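Local coordinates for capsular polysaccharide biosynthesis protein (Burkholderia pseudomallei, PDB 4BQN) that binds coenzyme A and probably acts as an acetyltransferase in the biosynthesis of capsular polysaccharide, at residues 68-72 and 73-77; 150-153 and 154-157; 268-271 and 272-276; 282-285 and 286-289; 302-305 and 306-310. The protein carries 1 engineered substitution. All coordinates share one frame; numbering follows the deposited sequence.

The five contacts show how local, turn-by-turn packing serves both a ligand pocket and the scaffold around it. Contact 1 touches coenzyme A directly; the other four lie on or at the ends of helices, with nearest atoms about 19 to 22 Å from those of contact 1. Contact 2 and contact 5 meet, through a long, weak ion pair from D152 OD2 to R308 NH1 (3.6 Å) and packing of T304 against D152. Contacts 3, 4 and 5 follow one another on three successive helices, with nearest atoms about 5 Å apart between contacts 3 and 4 and about 6 Å between contacts 4 and 5. Side chains of contacts 2 and 5 come within about 10 and 11 Å of the ligand.

Contact 1: 68-72 and 73-77; sequences VSEGY and RGEKY. With COA (coenzyme A), chain C.
R73 shows how an arginine can use its whole length, starting against the ring of Y72. Its CB stays beside the peptide link to Y72 and makes no more than that neighbourly approach. Next, CG sits over the tyrosine ring as a CH-pi contact, 3.8 Å from the centroid of Y72, and CD follows toward the rim at 3.5 Å from Y72 CE2. A bend at chi3 (67°) then turns the guanidinium nearly perpendicular to the Y72 ring and lays it over the rim of the Y77 ring, with R73 CZ 3.6 Å above the plane of Y77; at the tip, NH1 bonds to the carbonyls of C41 and A44. The opposite face of Y72 receives the ligand methyl CEP over its centre, which leaves the ring clamped between arginine and coenzyme A. Alongside, G74 N makes a weak 2.9 Å bond to E70 O. One water ties S69 O, R73 N and G74 O together, while another bridges E70 OE1 and E75 OE2, whose like charges stand 4.2 Å apart. The ligand's phosphate is gripped by S69: its N donates to O5A at 2.8 Å, and its OG donates to O4A while accepting a weak bond from Y72 N. This is an N-cap serine that combines helix capping with phosphate binding, placing the start of helix 70-73 at the pyrophosphate of the coenzyme A pocket.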
# COMPACT_ATOMS: atom_id res chain seq x y z
N VAL A 68 8.22 11.03 -1.27
CA VAL A 68 7.56 11.53 -0.06
C VAL A 68 7.56 13.04 -0.12
O VAL A 68 8.62 13.67 -0.16
CB VAL A 68 8.27 11.08 1.25
CG1 VAL A 68 7.54 11.63 2.47
CG2 VAL A 68 8.37 9.56 1.35
N SER A 69 6.36 13.62 -0.11
CA SER A 69 6.20 15.06 -0.25
C SER A 69 6.70 15.82 0.98
O SER A 69 6.76 15.27 2.08
CB SER A 69 4.71 15.42 -0.45
OG SER A 69 3.99 15.22 0.76
N GLU A 70 6.99 17.10 0.78
CA GLU A 70 7.32 17.99 1.90
C GLU A 70 6.11 18.21 2.81
O GLU A 70 6.27 18.37 4.03
CB GLU A 70 7.86 19.33 1.39
CG GLU A 70 8.02 20.38 2.48
CD GLU A 70 8.95 21.52 2.11
OE1 GLU A 70 9.91 21.29 1.33
OE2 GLU A 70 8.73 22.64 2.62
N GLY A 71 4.91 18.19 2.24
CA GLY A 71 3.69 18.43 3.01
C GLY A 71 3.33 17.33 3.99
O GLY A 71 2.56 17.57 4.93
N TYR A 72 3.88 16.13 3.81
CA TYR A 72 3.57 15.01 4.67
C TYR A 72 3.93 15.28 6.14
O TYR A 72 3.05 15.28 7.02
CB TYR A 72 4.26 13.73 4.16
CG TYR A 72 4.12 12.53 5.07
CD1 TYR A 72 2.85 12.07 5.48
CD2 TYR A 72 5.25 11.86 5.53
CE1 TYR A 72 2.72 10.97 6.31
CE2 TYR A 72 5.12 10.76 6.36
CZ TYR A 72 3.86 10.33 6.75
OH TYR A 72 3.73 9.25 7.56
N ARG A 73 5.21 15.52 6.40
CA ARG A 73 5.67 15.76 7.79
C ARG A 73 6.67 16.91 7.88
O ARG A 73 7.17 17.22 8.96
CB ARG A 73 6.31 14.50 8.39
CG ARG A 73 5.30 13.44 8.80
CD ARG A 73 6.00 12.23 9.42
NE ARG A 73 6.62 12.58 10.70
CZ ARG A 73 7.61 11.90 11.28
NH1 ARG A 73 8.12 10.82 10.72
NH2 ARG A 73 8.09 12.30 12.46
N GLY A 74 6.98 17.52 6.73
CA GLY A 74 7.98 18.58 6.68
C GLY A 74 9.11 18.25 5.74
O GLY A 74 9.32 17.09 5.36
N GLU A 75 9.88 19.27 5.37
CA GLU A 75 11.00 19.11 4.46
C GLU A 75 11.97 17.99 4.85
O GLU A 75 12.47 17.29 3.96
CB GLU A 75 11.76 20.43 4.35
CG GLU A 75 12.88 20.39 3.30
CD GLU A 75 13.62 21.70 3.17
OE1 GLU A 75 13.86 22.35 4.20
OE2 GLU A 75 13.96 22.05 2.03
N LYS A 76 12.24 17.83 6.14
CA LYS A 76 13.29 16.89 6.58
C LYS A 76 13.01 15.44 6.17
O LYS A 76 13.94 14.65 6.05
CB LYS A 76 13.50 16.96 8.10
CG LYS A 76 14.13 18.25 8.58
CD LYS A 76 14.36 18.19 10.08
CE LYS A 76 15.17 19.38 10.56
NZ LYS A 76 15.53 19.16 11.97
N TYR A 77 11.72 15.09 6.00
CA TYR A 77 11.31 13.72 5.68
C TYR A 77 11.04 13.55 4.19
O TYR A 77 10.73 12.45 3.74
CB TYR A 77 10.05 13.35 6.47
CG TYR A 77 10.24 13.55 7.96
CD1 TYR A 77 10.83 12.56 8.74
CD2 TYR A 77 9.86 14.74 8.57
CE1 TYR A 77 11.03 12.74 10.09
CE2 TYR A 77 10.06 14.94 9.93
CZ TYR A 77 10.65 13.93 10.68
OH TYR A 77 10.87 14.09 12.03
N1A COA C . -4.36 5.63 -5.29
C2A COA C . -5.12 6.29 -4.38
N3A COA C . -4.58 6.88 -3.29
C4A COA C . -3.24 6.86 -3.11
C5A COA C . -2.38 6.18 -4.07
C6A COA C . -3.02 5.54 -5.21
N6A COA C . -2.28 4.89 -6.12
N7A COA C . -1.10 6.31 -3.65
C8A COA C . -1.14 7.03 -2.50
N9A COA C . -2.42 7.34 -2.18
C1B COA C . -2.91 8.15 -1.06
C2B COA C . -2.11 8.03 0.23
O2B COA C . -2.59 6.92 1.01
C3B COA C . -2.42 9.38 0.85
O3B COA C . -3.76 9.31 1.38
P3B COA C . -4.36 10.43 2.36
O7A COA C . -5.68 9.84 2.79
O8A COA C . -3.36 10.52 3.49
O9A COA C . -4.47 11.69 1.55
C4B COA C . -2.43 10.32 -0.36
O4B COA C . -2.73 9.50 -1.49
C5B COA C . -1.12 11.07 -0.58
O5B COA C . -0.09 10.09 -0.69
P1A COA C . 1.02 10.15 -1.82
O1A COA C . 1.81 8.88 -1.69
O2A COA C . 0.41 10.45 -3.16
O3A COA C . 1.95 11.40 -1.48
P2A COA C . 2.84 11.87 -0.22
O4A COA C . 2.21 13.12 0.34
O5A COA C . 4.24 11.96 -0.75
O6A COA C . 2.73 10.72 0.87
CBP COA C . 2.97 8.64 2.04
CCP COA C . 3.52 9.52 0.92
CDP COA C . 3.77 7.34 2.14
CEP COA C . 3.17 9.38 3.35
CAP COA C . 1.47 8.37 1.75
OAP COA C . 1.35 7.50 0.62
C9P COA C . 0.62 7.81 2.87
O9P COA C . 0.12 8.56 3.70
N8P COA C . 0.37 6.49 2.89
C7P COA C . -0.49 5.88 3.88
C6P COA C . 0.12 5.73 5.26
C5P COA C . 1.33 4.85 5.15
O5P COA C . 2.44 5.32 4.94
N4P COA C . 1.11 3.56 5.30
C3P COA C . 2.16 2.59 5.21
C2P COA C . 1.84 1.58 4.13
S1P COA C . 3.34 0.82 3.64
O HOH W 1 7.47 15.12 4.73
O HOH W 2 9.07 21.99 5.86
O HOH W 3 11.67 23.47 0.73

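Contact 2: 150-153 and 154-157; sequences RIDI and DEIE
The carboxylates of D152 and E155 set the theme: E155 OE1 stands squarely over one face of the D152 group, 4.0 Å from D152 CG, with the two planes 61° apart. On that same face two waters mediate between the acids. One donates to D152 OD1 and to E155 OE1, both at 2.8 Å; the other gives a weak bond to D152 OD2 and a sounder one to E155 OE1. The waters probably ease the closeness of the like charges, and the salt bridge from E155 OE2 to R300 NE may do so further. W301 packs against D152, E155 and I156. All this happens at a helix-to-helix junction: helix 142-151 ends, D152 leaves helical angles and takes the N-cap position of helix 153-167, although its side chain makes no capping bond. Its carbonyl begins the helix ladder, accepting from I156 N at 3.0 Å, while I156 CG1 folds back to 3.4 Å from D152 O. A third water spans the break on another side, donating to I151 O and accepting from D154 N. The next rung joins E157 N to I153 O at 2.9 Å. With its CG1 anti to the backbone N (chi1 -167°), I153 runs beside E157, with I153 CG1 3.9 Å from E157 OE2. That oxygen forms a salt bridge to R191 NE, and D154 OD1 forms another to NH2 of the same arginine.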
# COMPACT_ATOMS: atom_id res chain seq x y z
N ARG A 150 -18.81 -5.84 -8.64
CA ARG A 150 -18.47 -6.74 -9.74
C ARG A 150 -18.86 -6.11 -11.08
O ARG A 150 -18.07 -6.15 -12.04
CB ARG A 150 -19.13 -8.11 -9.58
CG ARG A 150 -18.93 -9.00 -10.79
CD ARG A 150 -19.10 -10.44 -10.38
NE ARG A 150 -18.69 -11.36 -11.44
CZ ARG A 150 -18.41 -12.64 -11.24
NH1 ARG A 150 -18.47 -13.18 -10.03
NH2 ARG A 150 -18.04 -13.40 -12.26
N ILE A 151 -20.05 -5.53 -11.16
CA ILE A 151 -20.46 -4.83 -12.37
C ILE A 151 -19.46 -3.72 -12.71
O ILE A 151 -19.17 -3.48 -13.90
CB ILE A 151 -21.89 -4.27 -12.22
CG1 ILE A 151 -22.89 -5.44 -12.24
CG2 ILE A 151 -22.23 -3.25 -13.31
CD1 ILE A 151 -24.27 -5.11 -11.69
N ASP A 152 -18.88 -3.10 -11.68
CA ASP A 152 -17.97 -1.97 -11.87
C ASP A 152 -16.49 -2.33 -11.86
O ASP A 152 -15.66 -1.43 -11.79
CB ASP A 152 -18.24 -0.91 -10.79
CG ASP A 152 -19.59 -0.24 -10.96
OD1 ASP A 152 -20.17 -0.32 -12.08
OD2 ASP A 152 -20.09 0.37 -9.98
N ILE A 153 -16.14 -3.62 -11.94
CA ILE A 153 -14.74 -4.01 -11.75
C ILE A 153 -13.77 -3.35 -12.74
O ILE A 153 -12.68 -2.92 -12.35
CB ILE A 153 -14.57 -5.55 -11.70
CG1 ILE A 153 -13.17 -5.89 -11.18
CG2 ILE A 153 -14.87 -6.18 -13.07
CD1 ILE A 153 -12.99 -7.35 -10.85
N ASP A 154 -14.18 -3.21 -14.01
CA ASP A 154 -13.28 -2.60 -14.98
C ASP A 154 -13.05 -1.12 -14.68
O ASP A 154 -11.94 -0.61 -14.84
CB ASP A 154 -13.80 -2.76 -16.41
CG ASP A 154 -13.77 -4.19 -16.89
OD1 ASP A 154 -12.95 -4.98 -16.38
OD2 ASP A 154 -14.54 -4.52 -17.81
N GLU A 155 -14.11 -0.43 -14.26
CA GLU A 155 -14.00 0.98 -13.90
C GLU A 155 -13.05 1.14 -12.70
O GLU A 155 -12.21 2.04 -12.67
CB GLU A 155 -15.37 1.56 -13.55
CG GLU A 155 -15.35 3.00 -13.07
CD GLU A 155 -16.72 3.55 -12.72
OE1 GLU A 155 -17.72 2.81 -12.85
OE2 GLU A 155 -16.79 4.73 -12.33
N ILE A 156 -13.21 0.27 -11.71
CA ILE A 156 -12.35 0.30 -10.52
C ILE A 156 -10.90 0.11 -10.93
O ILE A 156 -10.04 0.90 -10.54
CB ILE A 156 -12.78 -0.77 -9.50
CG1 ILE A 156 -14.16 -0.41 -8.91
CG2 ILE A 156 -11.75 -0.89 -8.39
CD1 ILE A 156 -14.87 -1.58 -8.24
N GLU A 157 -10.62 -0.93 -11.73
CA GLU A 157 -9.25 -1.23 -12.13
C GLU A 157 -8.65 -0.11 -12.96
O GLU A 157 -7.47 0.23 -12.78
CB GLU A 157 -9.16 -2.54 -12.88
CG GLU A 157 -9.38 -3.71 -11.94
CD GLU A 157 -9.22 -5.05 -12.60
OE1 GLU A 157 -8.99 -5.11 -13.83
OE2 GLU A 157 -9.34 -6.07 -11.89
O HOH W 4 -16.80 -3.80 -15.27
O HOH W 5 -18.72 0.61 -14.23
O HOH W 6 -19.80 3.01 -10.66

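Contact 3: 268-271 and 272-276; sequences AYEP and YLLEQ
E270 and L274, one turn apart, lie side by side and point the same way, their nearest side-chain atoms being E270 CG and L274 CD1 at 3.8 Å. The leucine is brought there by its first torsion (chi1 -68°), which puts CG anti to its own carbonyl carbon and only 3.3 Å from E270 O. That carbonyl also accepts from L274 N at 2.9 Å, in a nearly straight bond. The pattern repeats along the turn. L273 N bonds to Y269 O at 3.0 Å, and L273 CD1 reaches the edge of the Y269 ring, a looser touch of 4.5 Å to Y269 CD1. E275 N bonds to P271 O at 2.9 Å, while E275 CG crowds the same oxygen at 3.1 Å. Behind these pairs stands the start of the helix: A268 holds the N-cap position and offers its carbonyl to Y272 N, and P271, which has no N-H to give, sits in the first turn, where none is needed by the helix ladder. Outward again, L273 CD2 meets the edge of the Y272 ring in its plane, and E270, L273 and L274 all rest on L139 of helix 135-140. Helix 269-281 follows the hairpin of strands 260-262 and 265-267, stacks Y272 on Y260, rests L273 on I125 of helix 123-130 and ties Q276 to D122 N.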
# COMPACT_ATOMS: atom_id res chain seq x y z
N ALA A 268 -13.82 -13.06 12.27
CA ALA A 268 -14.89 -13.44 11.33
C ALA A 268 -15.46 -12.19 10.67
O ALA A 268 -15.46 -11.11 11.27
CB ALA A 268 -15.97 -14.25 12.06
N TYR A 269 -15.92 -12.32 9.42
CA TYR A 269 -16.32 -11.12 8.70
C TYR A 269 -17.51 -10.41 9.34
O TYR A 269 -17.54 -9.19 9.33
CB TYR A 269 -16.53 -11.36 7.19
CG TYR A 269 -17.74 -12.20 6.86
CD1 TYR A 269 -19.00 -11.62 6.74
CD2 TYR A 269 -17.62 -13.57 6.67
CE1 TYR A 269 -20.11 -12.39 6.44
CE2 TYR A 269 -18.72 -14.35 6.38
CZ TYR A 269 -19.96 -13.76 6.26
OH TYR A 269 -21.02 -14.56 5.97
N GLU A 270 -18.46 -11.15 9.93
CA GLU A 270 -19.62 -10.49 10.52
C GLU A 270 -19.24 -9.60 11.71
O GLU A 270 -19.57 -8.40 11.70
CB GLU A 270 -20.72 -11.50 10.90
CG GLU A 270 -21.98 -10.84 11.45
CD GLU A 270 -23.09 -11.84 11.75
OE1 GLU A 270 -22.79 -13.00 12.09
OE2 GLU A 270 -24.27 -11.45 11.64
N PRO A 271 -18.54 -10.16 12.72
CA PRO A 271 -18.14 -9.27 13.81
C PRO A 271 -17.19 -8.17 13.37
O PRO A 271 -17.27 -7.07 13.91
CB PRO A 271 -17.44 -10.20 14.81
CG PRO A 271 -17.17 -11.46 14.08
CD PRO A 271 -18.25 -11.57 13.05
N TYR A 272 -16.33 -8.44 12.40
CA TYR A 272 -15.44 -7.39 11.89
C TYR A 272 -16.26 -6.19 11.37
O TYR A 272 -16.01 -5.02 11.74
CB TYR A 272 -14.51 -7.92 10.78
CG TYR A 272 -13.66 -6.81 10.21
CD1 TYR A 272 -12.45 -6.45 10.81
CD2 TYR A 272 -14.10 -6.06 9.11
CE1 TYR A 272 -11.69 -5.39 10.31
CE2 TYR A 272 -13.35 -5.01 8.60
CZ TYR A 272 -12.15 -4.68 9.21
OH TYR A 272 -11.43 -3.63 8.70
N LEU A 273 -17.24 -6.48 10.53
CA LEU A 273 -18.03 -5.42 9.92
C LEU A 273 -18.95 -4.73 10.93
O LEU A 273 -19.11 -3.52 10.90
CB LEU A 273 -18.80 -5.95 8.71
CG LEU A 273 -17.92 -6.40 7.53
CD1 LEU A 273 -18.77 -7.14 6.51
CD2 LEU A 273 -17.20 -5.22 6.88
N LEU A 274 -19.54 -5.50 11.83
CA LEU A 274 -20.32 -4.90 12.90
C LEU A 274 -19.47 -3.96 13.76
O LEU A 274 -19.93 -2.87 14.13
CB LEU A 274 -20.96 -5.99 13.76
CG LEU A 274 -22.07 -6.83 13.10
CD1 LEU A 274 -22.46 -8.01 13.97
CD2 LEU A 274 -23.29 -6.00 12.72
N GLU A 275 -18.24 -4.36 14.05
CA GLU A 275 -17.32 -3.51 14.83
C GLU A 275 -16.93 -2.23 14.09
O GLU A 275 -16.70 -1.20 14.70
CB GLU A 275 -16.08 -4.31 15.26
CG GLU A 275 -16.36 -5.35 16.33
CD GLU A 275 -15.14 -6.15 16.76
OE1 GLU A 275 -14.00 -5.73 16.45
OE2 GLU A 275 -15.32 -7.21 17.40
N GLN A 276 -16.87 -2.30 12.76
CA GLN A 276 -16.66 -1.08 11.97
C GLN A 276 -17.78 -0.08 12.19
O GLN A 276 -17.54 1.12 12.39
CB GLN A 276 -16.51 -1.41 10.47
CG GLN A 276 -15.23 -2.16 10.13
CD GLN A 276 -14.02 -1.24 10.16
OE1 GLN A 276 -14.02 -0.19 9.52
NE2 GLN A 276 -13.00 -1.62 10.92

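Contact 4: 282-285 and 286-289; sequences RSPK and ADVS
P284 O is gripped by two backbone amides. V288 N donates to it at 3.0 Å in a bond that runs close to the carbonyl direction, and D287 N comes equally near but bends to 127°, which makes its bond weak. The next rung joins S289 N to K285 O at 2.8 Å, and the regular ladder is under way. The arrangement is a helix start with proline at the N-cap position: P284 keeps an extended psi of 135°, K285 is the first helical residue of helix 285-296, and the chain arrives from helix 269-281 through a short loop. D287 folds back over this beginning. Its CG lies anti to its carbonyl carbon (chi1 -61°), and the carboxylate crosses the proline ring so that D287 OD2 touches P284 CG at 3.4 Å and P284 CD at 3.6 Å. An acid in the first turn is probably stabilised by the helix dipole. Inward, V288 CG2 spreads over P284 O at 3.5 Å and meets S283 CB at 3.9 Å, in a cluster that also includes L113. V288 packs further on A126 and V130 of helix 123-130. K285 leaves its backbone in another direction, with a twist at chi3, and its NZ forms a salt bridge to D132 OD1.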
# COMPACT_ATOMS: atom_id res chain seq x y z
N ARG A 282 -18.87 6.00 17.13
CA ARG A 282 -18.21 6.71 18.24
C ARG A 282 -17.72 8.11 17.86
O ARG A 282 -17.51 8.94 18.73
CB ARG A 282 -17.06 5.88 18.82
CG ARG A 282 -17.53 4.59 19.48
CD ARG A 282 -16.38 3.75 20.02
NE ARG A 282 -16.83 2.39 20.32
CZ ARG A 282 -16.39 1.28 19.73
NH1 ARG A 282 -15.44 1.33 18.81
NH2 ARG A 282 -16.89 0.11 20.09
N SER A 283 -17.53 8.36 16.57
CA SER A 283 -17.04 9.65 16.10
C SER A 283 -18.20 10.59 15.76
O SER A 283 -19.32 10.13 15.54
CB SER A 283 -16.14 9.45 14.86
OG SER A 283 -14.86 9.00 15.25
N PRO A 284 -17.95 11.91 15.68
CA PRO A 284 -19.02 12.82 15.28
C PRO A 284 -19.50 12.49 13.87
O PRO A 284 -18.70 12.26 12.97
CB PRO A 284 -18.36 14.20 15.31
CG PRO A 284 -17.17 14.04 16.22
CD PRO A 284 -16.69 12.64 15.96
N LYS A 285 -20.82 12.45 13.68
CA LYS A 285 -21.39 12.14 12.38
C LYS A 285 -20.90 13.09 11.29
O LYS A 285 -20.64 12.65 10.16
CB LYS A 285 -22.92 12.18 12.45
CG LYS A 285 -23.57 11.46 11.29
CD LYS A 285 -25.08 11.49 11.44
CE LYS A 285 -25.72 10.17 11.06
NZ LYS A 285 -27.16 10.22 11.42
N ALA A 286 -20.74 14.37 11.61
CA ALA A 286 -20.25 15.33 10.62
C ALA A 286 -18.86 14.94 10.12
O ALA A 286 -18.54 15.12 8.94
CB ALA A 286 -20.25 16.74 11.18
N ASP A 287 -18.03 14.41 11.01
CA ASP A 287 -16.66 14.04 10.63
C ASP A 287 -16.65 12.75 9.83
O ASP A 287 -15.87 12.60 8.88
CB ASP A 287 -15.76 13.87 11.86
CG ASP A 287 -15.64 15.14 12.67
OD1 ASP A 287 -16.09 16.22 12.22
OD2 ASP A 287 -15.07 15.06 13.78
N VAL A 288 -17.53 11.82 10.19
CA VAL A 288 -17.68 10.59 9.40
C VAL A 288 -18.19 10.95 7.99
O VAL A 288 -17.71 10.40 6.98
CB VAL A 288 -18.60 9.58 10.10
CG1 VAL A 288 -18.83 8.35 9.23
CG2 VAL A 288 -17.99 9.15 11.43
N SER A 289 -19.13 11.89 7.89
CA SER A 289 -19.61 12.35 6.58
C SER A 289 -18.51 13.03 5.75
O SER A 289 -18.38 12.78 4.55
CB SER A 289 -20.80 13.29 6.76
OG SER A 289 -21.35 13.65 5.51

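Contact 5: 302-305 and 306-310; sequences VRTA and LRRAF
T304 and R308, one turn apart on helix 300-310, the last helix of the chain, lie side by side and point the same way, giving it a tight flank and a loose one. On the tight flank the T304 methyl sits over the centre of the R308 guanidinium: T304 CG2 is 3.3 Å above that plane and 3.4 Å from R308 CZ. With OG1 beside its own backbone N (chi1 -67°) and bonded to R300 O, CG2 is turned anti to the backbone N and onto R308. The guanidinium is held from beyond by S148 OG, with a long, weak ion pair to D152 OD2 as well. R308 N bonds to T304 O at 2.9 Å, and A309 N bonds to A305 O at 3.0 Å. A305 meets S148 of helix 142-151, and L306 reaches L124 and A128 of helix 123-130. The solvent side belongs to R303 and R307. R303 finds a salt bridge to D293; R307, present in two conformers, merely passes NH2 within 3.7 Å of T304 CG2, and its NH1 makes a long, weak ion pair with E311. At the C-terminal end the F310 ring turns back on its neighbour, with A309 CB 3.7 Å above the centre of one face.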
# COMPACT_ATOMS: atom_id res chain seq x y z
N VAL A 302 -18.22 3.66 -5.19
CA VAL A 302 -18.59 3.65 -3.78
C VAL A 302 -20.03 4.17 -3.57
O VAL A 302 -20.86 3.51 -2.95
CB VAL A 302 -17.57 4.47 -2.97
CG1 VAL A 302 -17.95 4.49 -1.51
CG2 VAL A 302 -16.17 3.88 -3.12
N ARG A 303 -20.33 5.36 -4.10
CA ARG A 303 -21.71 5.86 -3.98
C ARG A 303 -22.69 4.99 -4.77
O ARG A 303 -23.83 4.82 -4.37
CB ARG A 303 -21.88 7.32 -4.38
CG ARG A 303 -21.43 8.32 -3.31
CD ARG A 303 -21.83 9.74 -3.66
NE ARG A 303 -20.99 10.72 -2.96
CZ ARG A 303 -21.21 11.14 -1.71
NH1 ARG A 303 -22.24 10.67 -1.01
NH2 ARG A 303 -20.38 12.02 -1.17
N THR A 304 -22.23 4.45 -5.90
CA THR A 304 -23.07 3.56 -6.70
C THR A 304 -23.45 2.31 -5.92
O THR A 304 -24.62 1.91 -5.93
CB THR A 304 -22.37 3.20 -8.02
OG1 THR A 304 -22.28 4.37 -8.82
CG2 THR A 304 -23.16 2.14 -8.79
N ALA A 305 -22.48 1.69 -5.24
CA ALA A 305 -22.76 0.50 -4.43
C ALA A 305 -23.74 0.82 -3.30
O ALA A 305 -24.66 0.06 -3.04
CB ALA A 305 -21.48 -0.10 -3.88
N LEU A 306 -23.53 1.97 -2.64
CA LEU A 306 -24.40 2.37 -1.54
C LEU A 306 -25.84 2.54 -2.04
O LEU A 306 -26.79 2.09 -1.39
CB LEU A 306 -23.88 3.65 -0.89
CG LEU A 306 -24.35 4.01 0.52
CD1 LEU A 306 -23.82 3.00 1.54
CD2 LEU A 306 -23.91 5.43 0.85
N ARG A 307 -25.99 3.19 -3.20
CA ARG A 307 -27.30 3.44 -3.80
C ARG A 307 -27.98 2.14 -4.23
O ARG A 307 -29.15 1.89 -3.92
CB ARG A 307 -27.19 4.42 -4.98
CG ARG A 307 -28.45 4.55 -5.82
CD ARG A 307 -28.28 5.45 -7.03
NE ARG A 307 -27.26 4.97 -7.97
CZ ARG A 307 -27.41 3.96 -8.83
NH1 ARG A 307 -28.55 3.27 -8.88
NH2 ARG A 307 -26.41 3.63 -9.63
N ARG A 308 -27.24 1.30 -4.95
CA ARG A 308 -27.81 0.06 -5.45
C ARG A 308 -28.26 -0.87 -4.32
O ARG A 308 -29.30 -1.51 -4.42
CB ARG A 308 -26.83 -0.67 -6.36
CG ARG A 308 -26.71 -0.03 -7.73
CD ARG A 308 -25.64 -0.72 -8.53
NE ARG A 308 -25.54 -0.17 -9.87
CZ ARG A 308 -24.48 -0.33 -10.66
NH1 ARG A 308 -23.40 -0.96 -10.23
NH2 ARG A 308 -24.51 0.19 -11.88
N ALA A 309 -27.47 -0.94 -3.25
CA ALA A 309 -27.80 -1.81 -2.12
C ALA A 309 -28.91 -1.26 -1.23
O ALA A 309 -29.75 -2.04 -0.76
CB ALA A 309 -26.56 -2.10 -1.28
N PHE A 310 -28.94 0.06 -1.03
CA PHE A 310 -29.77 0.64 0.04
C PHE A 310 -30.88 1.63 -0.34
O PHE A 310 -31.65 2.05 0.53
CB PHE A 310 -28.88 1.23 1.15
CG PHE A 310 -27.91 0.24 1.71
CD1 PHE A 310 -28.36 -0.88 2.41
CD2 PHE A 310 -26.54 0.41 1.53
CE1 PHE A 310 -27.46 -1.81 2.91
CE2 PHE A 310 -25.63 -0.52 2.03
CZ PHE A 310 -26.10 -1.63 2.73